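Local coordinates for protein alpha-galactosidase 1 (Saccharomyces cerevisiae, PDB 3LRK) that hydrolyses terminal, non-reducing alpha-D-galactose residues from alpha-galactosides, including galacto-oligosaccharides, galactomannans and galactolipids, and works as a secreted, glycosylated homotetramer, at residues M32-W37 with A294-L299; A278-W283 with D395-R400; S308-I313 with I419-T424; N403-A408 with R412-T417. The protein carries 1 engineered substitution. All coordinates share one frame; numbering follows the deposited sequence.

Contact 1 of 4, residues M32-W37 with A294-L299. With NAG (2-acetamido-2-deoxy-beta-D-glucopyranose), chain B.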
# COMPACT_ATOMS: atom_id res chain seq x y z
N MET A 32 -17.43 -24.71 -17.43
CA MET A 32 -18.03 -25.60 -16.45
C MET A 32 -17.33 -26.95 -16.54
O MET A 32 -16.94 -27.38 -17.63
CB MET A 32 -19.53 -25.80 -16.73
CG MET A 32 -20.40 -24.56 -16.58
SD MET A 32 -22.04 -24.78 -17.32
CE MET A 32 -22.76 -25.93 -16.15
N GLY A 33 -17.18 -27.60 -15.40
CA GLY A 33 -16.53 -28.90 -15.37
C GLY A 33 -16.29 -29.43 -13.97
O GLY A 33 -17.09 -29.21 -13.08
N TRP A 34 -15.17 -30.11 -13.81
CA TRP A 34 -14.81 -30.75 -12.55
C TRP A 34 -13.29 -30.84 -12.44
O TRP A 34 -12.58 -31.01 -13.43
CB TRP A 34 -15.44 -32.15 -12.50
CG TRP A 34 -14.98 -33.04 -11.35
CD1 TRP A 34 -15.52 -33.11 -10.10
CD2 TRP A 34 -13.92 -34.00 -11.39
NE1 TRP A 34 -14.85 -34.04 -9.34
CE2 TRP A 34 -13.87 -34.61 -10.11
CE3 TRP A 34 -13.01 -34.42 -12.37
CZ2 TRP A 34 -12.93 -35.60 -9.78
CZ3 TRP A 34 -12.08 -35.41 -12.04
CH2 TRP A 34 -12.05 -35.99 -10.76
N ASP A 35 -12.79 -30.72 -11.21
CA ASP A 35 -11.37 -30.83 -10.90
C ASP A 35 -11.23 -31.80 -9.72
O ASP A 35 -12.02 -31.74 -8.77
CB ASP A 35 -10.81 -29.43 -10.56
CG ASP A 35 -9.31 -29.41 -10.29
OD1 ASP A 35 -8.83 -30.20 -9.44
OD2 ASP A 35 -8.60 -28.57 -10.91
N ASN A 36 -10.25 -32.69 -9.79
CA ASN A 36 -10.08 -33.77 -8.81
C ASN A 36 -9.47 -33.36 -7.46
O ASN A 36 -9.44 -34.17 -6.53
CB ASN A 36 -9.21 -34.87 -9.41
CG ASN A 36 -7.77 -34.43 -9.63
OD1 ASN A 36 -6.93 -34.50 -8.72
ND2 ASN A 36 -7.49 -33.96 -10.82
N TRP A 37 -8.98 -32.13 -7.37
CA TRP A 37 -8.16 -31.75 -6.21
C TRP A 37 -8.87 -31.85 -4.85
O TRP A 37 -8.40 -32.59 -3.97
CB TRP A 37 -7.52 -30.36 -6.38
CG TRP A 37 -6.56 -30.11 -5.26
CD1 TRP A 37 -6.76 -29.35 -4.15
CD2 TRP A 37 -5.27 -30.72 -5.11
NE1 TRP A 37 -5.66 -29.41 -3.33
CE2 TRP A 37 -4.73 -30.25 -3.89
CE3 TRP A 37 -4.51 -31.60 -5.90
CZ2 TRP A 37 -3.46 -30.63 -3.44
CZ3 TRP A 37 -3.25 -31.98 -5.45
CH2 TRP A 37 -2.74 -31.50 -4.23
N ALA A 294 -16.71 -31.32 -5.69
CA ALA A 294 -17.15 -32.54 -5.02
C ALA A 294 -16.59 -33.82 -5.66
O ALA A 294 -16.12 -33.81 -6.80
CB ALA A 294 -18.67 -32.59 -4.97
N ASN A 295 -16.62 -34.91 -4.89
CA ASN A 295 -16.40 -36.26 -5.44
C ASN A 295 -17.75 -36.72 -5.97
O ASN A 295 -18.68 -36.93 -5.19
CB ASN A 295 -15.90 -37.22 -4.35
CG ASN A 295 -15.72 -38.66 -4.85
OD1 ASN A 295 -16.00 -38.98 -6.01
ND2 ASN A 295 -15.24 -39.53 -3.97
N VAL A 296 -17.86 -36.85 -7.29
CA VAL A 296 -19.15 -37.16 -7.91
C VAL A 296 -19.63 -38.59 -7.62
O VAL A 296 -20.82 -38.89 -7.73
CB VAL A 296 -19.18 -36.84 -9.44
CG1 VAL A 296 -19.02 -35.33 -9.68
CG2 VAL A 296 -18.12 -37.63 -10.19
N ASN A 297 -18.69 -39.46 -7.24
CA ASN A 297 -19.01 -40.83 -6.82
C ASN A 297 -19.24 -40.92 -5.31
O ASN A 297 -19.45 -42.00 -4.76
CB ASN A 297 -17.91 -41.81 -7.27
CG ASN A 297 -17.95 -42.09 -8.77
OD1 ASN A 297 -17.08 -41.64 -9.51
ND2 ASN A 297 -18.96 -42.84 -9.22
N ASN A 298 -19.18 -39.77 -4.66
CA ASN A 298 -19.46 -39.66 -3.24
C ASN A 298 -20.15 -38.32 -3.00
O ASN A 298 -19.72 -37.50 -2.18
CB ASN A 298 -18.16 -39.78 -2.44
CG ASN A 298 -18.39 -40.11 -0.98
OD1 ASN A 298 -19.52 -40.40 -0.57
ND2 ASN A 298 -17.32 -40.09 -0.20
N LEU A 299 -21.22 -38.11 -3.76
CA LEU A 299 -21.96 -36.86 -3.77
C LEU A 299 -23.35 -37.10 -3.19
O LEU A 299 -24.07 -38.00 -3.65
CB LEU A 299 -22.06 -36.33 -5.21
CG LEU A 299 -22.85 -35.05 -5.50
CD1 LEU A 299 -22.18 -33.83 -4.87
CD2 LEU A 299 -22.98 -34.86 -7.00
C1 NAG B . -19.36 -38.18 4.32
C2 NAG B . -18.22 -38.99 3.70
C3 NAG B . -18.73 -40.17 2.86
C4 NAG B . -19.76 -41.01 3.61
C5 NAG B . -20.81 -40.12 4.29
C6 NAG B . -21.70 -40.94 5.22
C7 NAG B . -16.00 -38.22 3.08
C8 NAG B . -15.17 -37.45 2.09
N2 NAG B . -17.32 -38.15 2.93
O3 NAG B . -17.65 -41.00 2.48
O4 NAG B . -20.37 -41.92 2.72
O5 NAG B . -20.21 -39.07 5.04
O6 NAG B . -22.99 -41.04 4.65
O7 NAG B . -15.45 -38.87 3.97
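Trp34 meets the chain at Ala294 through its indole nitrogen, and this one polar grip carries most of the contact. Trp34 NE1 donates to Ala294 O over 2.8 Å, with an N-H...O angle of 145°. The oxygen lies in the plane of the indole, at its edge, and the donor stands almost in line with the carbonyl, the C=O...N angle being 173°. CG of Trp34 is anti to the backbone N (chi1 170°), and this swings the ring out of strand 32-35 toward the loop. Beside the bond the packing is thinner: Val296 CG1 comes to 4.2 Å from Trp34 CD1, the two side chains crossing at a slant. Over one face of the indole sits Asn36 N, 3.8 Å above the plane and displaced toward the rim. Thr52 and Ile56 of helix 46-58 and Ile292 also touch Trp34, so the tight part of the contact is buried.

The contact ties the first strand of the TIM barrel to the loop leaving the last, strand 290-292. Away from the indole this loop loosens toward solvent. There Asn295 OD1 accepts from Asn297 N in an Asx turn, and Asn298 ND2 reaches O3 of a glycan N-acetylglucosamine at 2.8 Å, in a pocket shared with the glycosylated Asn270.

The N-H of Trp34 is spent on a main-chain carbonyl of the loop that follows the last strand, which probably helps to hold the indole's rotation, its side chain about 8 Å from that of substrate-binding Asp72.

Contact 2 of 4, residues A278-W283 with D395-R400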
# COMPACT_ATOMS: atom_id res chain seq x y z
N ALA A 278 -26.67 -20.56 -1.63
CA ALA A 278 -26.09 -19.21 -1.66
C ALA A 278 -24.79 -19.20 -2.46
O ALA A 278 -24.60 -18.35 -3.33
CB ALA A 278 -25.85 -18.71 -0.25
N HIS A 279 -23.93 -20.17 -2.18
CA HIS A 279 -22.61 -20.31 -2.81
C HIS A 279 -22.73 -20.57 -4.32
O HIS A 279 -22.12 -19.86 -5.13
CB HIS A 279 -21.84 -21.40 -2.05
CG HIS A 279 -20.54 -21.82 -2.67
ND1 HIS A 279 -19.64 -20.93 -3.22
CD2 HIS A 279 -19.97 -23.05 -2.76
CE1 HIS A 279 -18.59 -21.60 -3.67
NE2 HIS A 279 -18.76 -22.88 -3.39
N PHE A 280 -23.55 -21.56 -4.71
CA PHE A 280 -23.75 -21.88 -6.12
C PHE A 280 -24.41 -20.72 -6.89
O PHE A 280 -23.96 -20.37 -7.98
CB PHE A 280 -24.57 -23.18 -6.26
CG PHE A 280 -24.68 -23.69 -7.67
CD1 PHE A 280 -23.59 -24.32 -8.30
CD2 PHE A 280 -25.89 -23.58 -8.36
CE1 PHE A 280 -23.71 -24.81 -9.60
CE2 PHE A 280 -26.02 -24.07 -9.66
CZ PHE A 280 -24.94 -24.68 -10.30
N SER A 281 -25.43 -20.12 -6.28
CA SER A 281 -26.17 -19.00 -6.89
C SER A 281 -25.29 -17.77 -7.09
O SER A 281 -25.39 -17.10 -8.12
CB SER A 281 -27.39 -18.61 -6.05
OG SER A 281 -28.29 -19.70 -5.92
N MET A 282 -24.45 -17.45 -6.10
CA MET A 282 -23.60 -16.26 -6.20
C MET A 282 -22.45 -16.43 -7.21
O MET A 282 -22.18 -15.52 -7.99
CB MET A 282 -23.12 -15.78 -4.83
CG MET A 282 -24.25 -15.16 -3.95
SD MET A 282 -25.31 -13.97 -4.80
CE MET A 282 -24.07 -12.74 -5.23
N TRP A 283 -21.82 -17.61 -7.22
CA TRP A 283 -20.83 -17.96 -8.26
C TRP A 283 -21.45 -17.90 -9.66
O TRP A 283 -20.84 -17.37 -10.60
CB TRP A 283 -20.23 -19.36 -8.00
CG TRP A 283 -18.94 -19.43 -7.16
CD1 TRP A 283 -17.80 -20.12 -7.48
CD2 TRP A 283 -18.69 -18.82 -5.87
NE1 TRP A 283 -16.85 -19.98 -6.48
CE2 TRP A 283 -17.37 -19.19 -5.48
CE3 TRP A 283 -19.44 -18.01 -5.01
CZ2 TRP A 283 -16.80 -18.76 -4.27
CZ3 TRP A 283 -18.86 -17.58 -3.80
CH2 TRP A 283 -17.55 -17.96 -3.45
N ASP A 395 -38.95 -17.38 -8.97
CA ASP A 395 -38.06 -18.03 -7.99
C ASP A 395 -37.19 -19.02 -8.74
O ASP A 395 -37.68 -20.06 -9.21
CB ASP A 395 -38.88 -18.73 -6.89
CG ASP A 395 -38.01 -19.38 -5.80
OD1 ASP A 395 -36.78 -19.48 -5.97
OD2 ASP A 395 -38.59 -19.80 -4.77
N LEU A 396 -35.90 -18.71 -8.85
CA LEU A 396 -34.96 -19.56 -9.58
C LEU A 396 -34.67 -20.90 -8.88
O LEU A 396 -34.10 -21.81 -9.49
CB LEU A 396 -33.65 -18.80 -9.88
CG LEU A 396 -33.74 -17.63 -10.86
CD1 LEU A 396 -32.51 -16.72 -10.79
CD2 LEU A 396 -33.97 -18.09 -12.29
N TRP A 397 -35.07 -21.02 -7.61
CA TRP A 397 -34.88 -22.28 -6.87
C TRP A 397 -36.11 -23.20 -6.86
O TRP A 397 -36.05 -24.33 -6.39
CB TRP A 397 -34.30 -22.03 -5.48
CG TRP A 397 -32.81 -21.81 -5.58
CD1 TRP A 397 -32.15 -20.61 -5.46
CD2 TRP A 397 -31.82 -22.79 -5.89
NE1 TRP A 397 -30.80 -20.80 -5.66
CE2 TRP A 397 -30.57 -22.13 -5.92
CE3 TRP A 397 -31.86 -24.17 -6.14
CZ2 TRP A 397 -29.37 -22.80 -6.19
CZ3 TRP A 397 -30.66 -24.84 -6.40
CH2 TRP A 397 -29.44 -24.15 -6.43
N ALA A 398 -37.22 -22.70 -7.40
CA ALA A 398 -38.42 -23.52 -7.59
C ALA A 398 -38.14 -24.68 -8.54
O ALA A 398 -37.28 -24.58 -9.43
CB ALA A 398 -39.55 -22.67 -8.12
N ASN A 399 -38.85 -25.78 -8.34
CA ASN A 399 -38.75 -26.96 -9.20
C ASN A 399 -37.37 -27.61 -9.20
O ASN A 399 -36.94 -28.18 -10.21
CB ASN A 399 -39.19 -26.64 -10.64
CG ASN A 399 -40.56 -25.98 -10.71
OD1 ASN A 399 -41.43 -26.23 -9.87
ND2 ASN A 399 -40.75 -25.13 -11.71
N ARG A 400 -36.66 -27.51 -8.08
CA ARG A 400 -35.38 -28.19 -7.96
C ARG A 400 -35.64 -29.69 -7.79
O ARG A 400 -36.69 -30.10 -7.27
CB ARG A 400 -34.53 -27.60 -6.82
CG ARG A 400 -34.26 -28.53 -5.67
CD ARG A 400 -32.85 -28.37 -5.13
NE ARG A 400 -32.84 -27.60 -3.90
CZ ARG A 400 -31.99 -27.78 -2.89
NH1 ARG A 400 -31.06 -28.71 -2.93
NH2 ARG A 400 -32.10 -27.01 -1.82
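The seam between the catalytic TIM barrel and the C-terminal beta sandwich is bridged here by Trp397, which leaves a type I turn at the end of strand 391-395 and lays its indole against Phe280 and Ser281 of barrel helix 273-285. Asp395 to Ala398 form the turn. Within it Asp395 OD1 accepts from Trp397 N at 2.8 Å, an Asx turn that fixes the backbone from which the indole projects. The donor stands above the carboxylate plane, 41° out of it.

The tryptophan reaches the helix with the outer parts of its ring. Trp397 NE1 donates to Ser281 OG across 2.8 Å, at an N-H...O angle of 144°, and the hydroxyl oxygen sits at the indole edge, nearly coplanar with it. Next to this bond, CZ2 of Trp397 also passes 3.3 Å from Ser281 OG. The benzo end leans on Phe280, with CH2 of Trp397 4.1 Å from CD2 of Phe280; the rings meet at a slant. Val312 and Ile306 touch both aromatic rings, so the junction is a small buried cluster fed by both domains, and a cation-pi contact from Lys277 engages the indole as well.

Ser281 shows how a helix can supply an acceptor to a neighbouring domain without leaving its own hydroxyl hydrogen idle. With OG beside the backbone N (chi1 -60°), the group turns back along the helix and hydrogen-bonds to Lys277 O, while the same OG accepts the hydrogen bond from Trp397 NE1.

Contact 3 of 4, residues S308-I313 with I419-T424. With NAG (2-acetamido-2-deoxy-beta-D-glucopyranose), chain C; NAG (2-acetamido-2-deoxy-beta-D-glucopyranose), chain D; GOL (glycerol), chain J.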
# COMPACT_ATOMS: atom_id res chain seq x y z
N SER A 308 -27.36 -29.35 -10.37
CA SER A 308 -28.21 -29.66 -11.51
C SER A 308 -29.33 -28.64 -11.73
O SER A 308 -30.19 -28.84 -12.59
CB SER A 308 -28.79 -31.08 -11.37
OG SER A 308 -29.87 -31.09 -10.47
N GLN A 309 -29.31 -27.53 -10.98
CA GLN A 309 -30.34 -26.49 -11.14
C GLN A 309 -30.15 -25.70 -12.44
O GLN A 309 -29.39 -24.71 -12.48
CB GLN A 309 -30.43 -25.58 -9.91
CG GLN A 309 -31.64 -24.61 -9.90
CD GLN A 309 -32.98 -25.31 -9.60
OE1 GLN A 309 -33.05 -26.53 -9.52
NE2 GLN A 309 -34.03 -24.52 -9.43
N ALA A 310 -30.86 -26.13 -13.48
CA ALA A 310 -30.77 -25.54 -14.82
C ALA A 310 -31.02 -24.04 -14.84
O ALA A 310 -30.36 -23.32 -15.58
CB ALA A 310 -31.74 -26.25 -15.77
N SER A 311 -31.95 -23.58 -14.01
CA SER A 311 -32.35 -22.18 -13.90
C SER A 311 -31.18 -21.29 -13.47
O SER A 311 -31.01 -20.16 -13.95
CB SER A 311 -33.46 -22.07 -12.86
OG SER A 311 -34.30 -20.98 -13.16
N VAL A 312 -30.38 -21.80 -12.55
CA VAL A 312 -29.24 -21.05 -12.01
C VAL A 312 -28.05 -21.07 -12.99
O VAL A 312 -27.39 -20.05 -13.19
CB VAL A 312 -28.87 -21.54 -10.60
CG1 VAL A 312 -27.59 -20.89 -10.09
CG2 VAL A 312 -30.02 -21.26 -9.62
N ILE A 313 -27.81 -22.23 -13.61
CA ILE A 313 -26.79 -22.37 -14.66
C ILE A 313 -27.08 -21.44 -15.86
O ILE A 313 -26.15 -20.86 -16.44
CB ILE A 313 -26.65 -23.84 -15.13
CG1 ILE A 313 -26.23 -24.74 -13.97
CG2 ILE A 313 -25.64 -23.96 -16.30
CD1 ILE A 313 -26.31 -26.26 -14.28
N ILE A 419 -35.12 -35.82 -16.88
CA ILE A 419 -35.27 -35.14 -15.59
C ILE A 419 -34.42 -33.86 -15.56
O ILE A 419 -34.95 -32.76 -15.41
CB ILE A 419 -34.95 -36.07 -14.39
CG1 ILE A 419 -35.92 -37.27 -14.37
CG2 ILE A 419 -35.01 -35.29 -13.06
CD1 ILE A 419 -35.60 -38.33 -13.34
N LEU A 420 -33.10 -34.01 -15.73
CA LEU A 420 -32.21 -32.85 -15.90
C LEU A 420 -32.36 -32.25 -17.29
O LEU A 420 -32.57 -32.97 -18.27
CB LEU A 420 -30.74 -33.20 -15.64
CG LEU A 420 -30.23 -33.88 -14.36
CD1 LEU A 420 -28.78 -33.46 -14.12
CD2 LEU A 420 -31.07 -33.60 -13.13
N TYR A 421 -32.25 -30.92 -17.36
CA TYR A 421 -32.21 -30.20 -18.63
C TYR A 421 -30.99 -30.63 -19.45
O TYR A 421 -29.89 -30.77 -18.90
CB TYR A 421 -32.17 -28.70 -18.37
CG TYR A 421 -32.26 -27.84 -19.61
CD1 TYR A 421 -33.50 -27.50 -20.15
CD2 TYR A 421 -31.11 -27.35 -20.22
CE1 TYR A 421 -33.59 -26.70 -21.28
CE2 TYR A 421 -31.19 -26.55 -21.35
CZ TYR A 421 -32.43 -26.23 -21.87
OH TYR A 421 -32.51 -25.45 -22.99
N ASN A 422 -31.19 -30.84 -20.75
CA ASN A 422 -30.13 -31.24 -21.67
C ASN A 422 -29.72 -30.04 -22.54
O ASN A 422 -30.36 -29.72 -23.54
CB ASN A 422 -30.56 -32.45 -22.52
CG ASN A 422 -29.40 -33.12 -23.27
OD1 ASN A 422 -28.38 -32.48 -23.57
ND2 ASN A 422 -29.56 -34.41 -23.59
N ALA A 423 -28.64 -29.37 -22.12
CA ALA A 423 -28.14 -28.18 -22.82
C ALA A 423 -27.43 -28.53 -24.13
O ALA A 423 -27.34 -27.70 -25.04
CB ALA A 423 -27.20 -27.38 -21.90
N THR A 424 -26.93 -29.76 -24.23
CA THR A 424 -26.33 -30.24 -25.48
C THR A 424 -27.40 -30.34 -26.57
O THR A 424 -27.15 -30.01 -27.73
CB THR A 424 -25.64 -31.62 -25.30
OG1 THR A 424 -24.74 -31.58 -24.19
CG2 THR A 424 -24.87 -32.02 -26.55
C1 NAG C . -28.47 -35.02 -24.33
C2 NAG C . -28.27 -36.50 -23.96
C3 NAG C . -27.16 -37.18 -24.77
C4 NAG C . -27.07 -36.79 -26.25
C5 NAG C . -27.64 -35.40 -26.56
C6 NAG C . -28.17 -35.38 -27.99
C7 NAG C . -28.89 -37.05 -21.68
C8 NAG C . -28.37 -37.49 -20.34
N2 NAG C . -27.97 -36.64 -22.55
O3 NAG C . -27.32 -38.58 -24.67
O4 NAG C . -25.69 -36.81 -26.61
O5 NAG C . -28.70 -34.98 -25.72
O6 NAG C . -28.16 -34.05 -28.46
O7 NAG C . -30.09 -37.07 -21.92
C1 NAG D . -25.35 -37.81 -27.59
C2 NAG D . -24.06 -37.35 -28.31
C3 NAG D . -23.46 -38.44 -29.20
C4 NAG D . -23.34 -39.76 -28.43
C5 NAG D . -24.73 -40.14 -27.88
C6 NAG D . -24.71 -41.47 -27.13
C7 NAG D . -23.63 -35.00 -28.87
C8 NAG D . -23.93 -33.88 -29.82
N2 NAG D . -24.30 -36.14 -29.07
O3 NAG D . -22.18 -38.05 -29.66
O4 NAG D . -22.78 -40.78 -29.24
O5 NAG D . -25.20 -39.11 -27.02
O6 NAG D . -23.84 -41.42 -26.01
O7 NAG D . -22.79 -34.83 -27.97
C1 GOL J . -32.93 -30.07 -13.62
O1 GOL J . -31.98 -29.71 -14.60
C2 GOL J . -33.91 -28.92 -13.40
O2 GOL J . -33.22 -27.81 -12.88
C3 GOL J . -35.00 -29.36 -12.42
O3 GOL J . -36.15 -28.57 -12.62
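This is a buried, mainly apolar contact where helices 301-307 and 310-316 of the catalytic barrel domain meet the long loop that runs from helix 403-410 to helix 428-433: Ser308 and Ala310, at the joint between the two helices, face Leu420 and Tyr421 of the loop. Two small patches carry it. Ser308 CB touches the fork of Leu420, 3.6 Å from CD1 and 3.8 Å from CD2, while Ala310 CB lies 3.6 Å from Tyr421 CB. With CG anti to the backbone N (chi1 -174°), the tyrosine ring runs on past Ala310 to meet the ring of Tyr428, and its hydroxyl bonds Gln426.

The joint is a helix start with Gln309 in the N-cap position, and a glycerol, probably from the crystallisation liquor, occupies the polar side of it. Ala310 N, in the first turn, donates to O2 of the glycerol at 3.0 Å. Tyr421 N, from the other segment, donates to O1 of the glycerol at 3.0 Å along a nearly straight path (168°). Both hydroxyls in turn bond Ser308 O, the O1 bond being the shorter at 2.8 Å, so a single small molecule ties main-chain groups of the two segments together.

Further along the loop, Asn422 ND2 is bonded covalently to C1 of an N-acetylglucosamine, and OD1 of that asparagine accepts from Glu425 N.

Contact 4 of 4, residues N403-A408 with R412-T417. With NAG (2-acetamido-2-deoxy-beta-D-glucopyranose), chain F; NAG (2-acetamido-2-deoxy-beta-D-glucopyranose), chain C.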
# COMPACT_ATOMS: atom_id res chain seq x y z
N ASN A 403 -35.03 -34.37 -3.00
CA ASN A 403 -34.06 -35.28 -2.40
C ASN A 403 -34.28 -36.74 -2.77
O ASN A 403 -33.31 -37.50 -2.90
CB ASN A 403 -34.00 -35.11 -0.87
CG ASN A 403 -33.22 -33.86 -0.44
OD1 ASN A 403 -32.50 -33.24 -1.24
ND2 ASN A 403 -33.38 -33.48 0.84
N SER A 404 -35.54 -37.13 -2.98
CA SER A 404 -35.87 -38.50 -3.37
C SER A 404 -35.42 -38.86 -4.78
O SER A 404 -34.76 -39.88 -4.97
CB SER A 404 -37.37 -38.77 -3.21
OG SER A 404 -37.66 -39.20 -1.90
N THR A 405 -35.78 -38.03 -5.75
CA THR A 405 -35.38 -38.24 -7.15
C THR A 405 -33.85 -38.21 -7.28
O THR A 405 -33.26 -39.08 -7.92
CB THR A 405 -36.04 -37.21 -8.09
OG1 THR A 405 -37.43 -37.09 -7.79
CG2 THR A 405 -35.89 -37.63 -9.55
N ALA A 406 -33.23 -37.21 -6.65
CA ALA A 406 -31.78 -37.09 -6.59
C ALA A 406 -31.12 -38.35 -6.01
O ALA A 406 -30.16 -38.87 -6.59
CB ALA A 406 -31.39 -35.87 -5.77
N SER A 407 -31.64 -38.84 -4.89
CA SER A 407 -31.13 -40.07 -4.27
C SER A 407 -31.29 -41.27 -5.20
O SER A 407 -30.38 -42.10 -5.31
CB SER A 407 -31.83 -40.35 -2.94
OG SER A 407 -31.63 -39.28 -2.04
N ALA A 408 -32.44 -41.36 -5.87
CA ALA A 408 -32.69 -42.42 -6.85
C ALA A 408 -31.69 -42.39 -8.00
O ALA A 408 -31.13 -43.43 -8.37
CB ALA A 408 -34.12 -42.33 -7.39
N ARG A 412 -28.33 -45.09 -8.90
CA ARG A 412 -28.48 -45.78 -10.19
C ARG A 412 -29.80 -46.57 -10.31
O ARG A 412 -29.86 -47.58 -11.00
CB ARG A 412 -27.27 -46.68 -10.50
CG ARG A 412 -25.92 -45.98 -10.38
CD ARG A 412 -24.79 -46.99 -10.32
NE ARG A 412 -23.78 -46.62 -9.33
CZ ARG A 412 -22.72 -45.86 -9.58
NH1 ARG A 412 -22.50 -45.38 -10.80
NH2 ARG A 412 -21.87 -45.58 -8.60
N ASN A 413 -30.84 -46.07 -9.65
CA ASN A 413 -32.17 -46.66 -9.76
C ASN A 413 -33.06 -45.89 -10.73
O ASN A 413 -34.03 -46.44 -11.27
CB ASN A 413 -32.81 -46.80 -8.37
CG ASN A 413 -32.15 -47.90 -7.53
OD1 ASN A 413 -32.11 -49.07 -7.94
ND2 ASN A 413 -31.65 -47.53 -6.36
N LYS A 414 -32.72 -44.62 -10.95
CA LYS A 414 -33.38 -43.75 -11.92
C LYS A 414 -32.36 -43.10 -12.85
O LYS A 414 -31.23 -42.84 -12.45
CB LYS A 414 -34.19 -42.66 -11.21
CG LYS A 414 -35.60 -43.08 -10.84
CD LYS A 414 -36.48 -41.88 -10.51
CE LYS A 414 -37.91 -42.33 -10.24
NZ LYS A 414 -38.83 -41.18 -10.04
N THR A 415 -32.77 -42.85 -14.10
CA THR A 415 -31.92 -42.16 -15.07
C THR A 415 -32.16 -40.65 -14.99
O THR A 415 -33.28 -40.21 -14.71
CB THR A 415 -32.18 -42.62 -16.53
OG1 THR A 415 -33.54 -42.35 -16.88
CG2 THR A 415 -31.87 -44.11 -16.69
N ALA A 416 -31.10 -39.88 -15.24
CA ALA A 416 -31.20 -38.42 -15.26
C ALA A 416 -31.86 -37.91 -16.54
O ALA A 416 -32.40 -36.80 -16.57
CB ALA A 416 -29.83 -37.79 -15.08
N THR A 417 -31.81 -38.72 -17.60
CA THR A 417 -32.43 -38.39 -18.89
C THR A 417 -33.92 -38.09 -18.71
O THR A 417 -34.64 -38.86 -18.06
CB THR A 417 -32.23 -39.53 -19.92
OG1 THR A 417 -30.85 -39.93 -19.93
CG2 THR A 417 -32.63 -39.09 -21.32
C1 NAG F . -32.57 -32.36 1.29
C2 NAG F . -33.56 -31.46 2.05
C3 NAG F . -32.86 -30.33 2.81
C4 NAG F . -31.64 -30.81 3.59
C5 NAG F . -30.77 -31.74 2.74
C6 NAG F . -29.63 -32.33 3.58
C7 NAG F . -35.83 -31.39 1.18
C8 NAG F . -36.35 -31.99 -0.10
N2 NAG F . -34.58 -30.92 1.16
O3 NAG F . -33.76 -29.75 3.73
O4 NAG F . -30.89 -29.70 4.03
O5 NAG F . -31.56 -32.78 2.19
O6 NAG F . -28.80 -33.12 2.76
O7 NAG F . -36.54 -31.36 2.19
C1 NAG C . -28.47 -35.02 -24.33
C2 NAG C . -28.27 -36.50 -23.96
C3 NAG C . -27.16 -37.18 -24.77
C4 NAG C . -27.07 -36.79 -26.25
C5 NAG C . -27.64 -35.40 -26.56
C6 NAG C . -28.17 -35.38 -27.99
C7 NAG C . -28.89 -37.05 -21.68
C8 NAG C . -28.37 -37.49 -20.34
N2 NAG C . -27.97 -36.64 -22.55
O3 NAG C . -27.32 -38.58 -24.67
O4 NAG C . -25.69 -36.81 -26.61
O5 NAG C . -28.70 -34.98 -25.72
O6 NAG C . -28.16 -34.05 -28.46
O7 NAG C . -30.09 -37.07 -21.92
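Ala408 O receives two backbone donors, Asn413 N at 2.9 Å and the more distant Lys414 N at 3.3 Å. Both arrive on the same face of the carbonyl, but at very different heights: Asn413 N is tilted only 21° from the plane, whereas Lys414 N stands well above it, 70° out. Ala408 belongs to helix 403-410, and the bond from Asn413 N is part of what ends it. The ending is a Schellman motif, in which Arg412, with positive phi, is the C-prime residue: its N pairs with Ile409 O, and the chain then folds back so that Asn413 N can reach Ala408 O. Lys414 follows with its side chain on the helix. Lys414 CG, set beside the backbone N (chi1 -87°), and CB each lie 3.8 Å from Ala408 CB, and the extended chain continues alongside until Lys414 CD passes Thr405 CG2 at 4.4 Å.

At the start of the same helix, Asn403 O is gripped twice by one residue, Ser407 OG at 2.6 Å and Ser407 N at 2.9 Å from opposite faces of its plane. Asn403 ND2 carries a covalently linked N-acetylglucosamine, which also bonds Ser302 OG.

How the contacts relate
From the N terminus, residues 32-37 open contact 1, whose long loop closes at 294-299 and joins the first barrel strand to the loop after the last. Contact 2 opens before that, at 278-283, so it crosses contact 1, and it closes at 395-400 in the sandwich. Contact 3 opens at 308-313, between the two ends of contact 2, crossing it too, and ends at 419-424. Contact 4 is a short return on one helix, lying wholly between the ends of contact 3. Gln309 NE2 probably hydrogen-bonds Leu396 O, linking contacts 2 and 3; Met32 packs on Ile313 between contacts 1 and 3, and Ile419 on Thr405 between contacts 3 and 4.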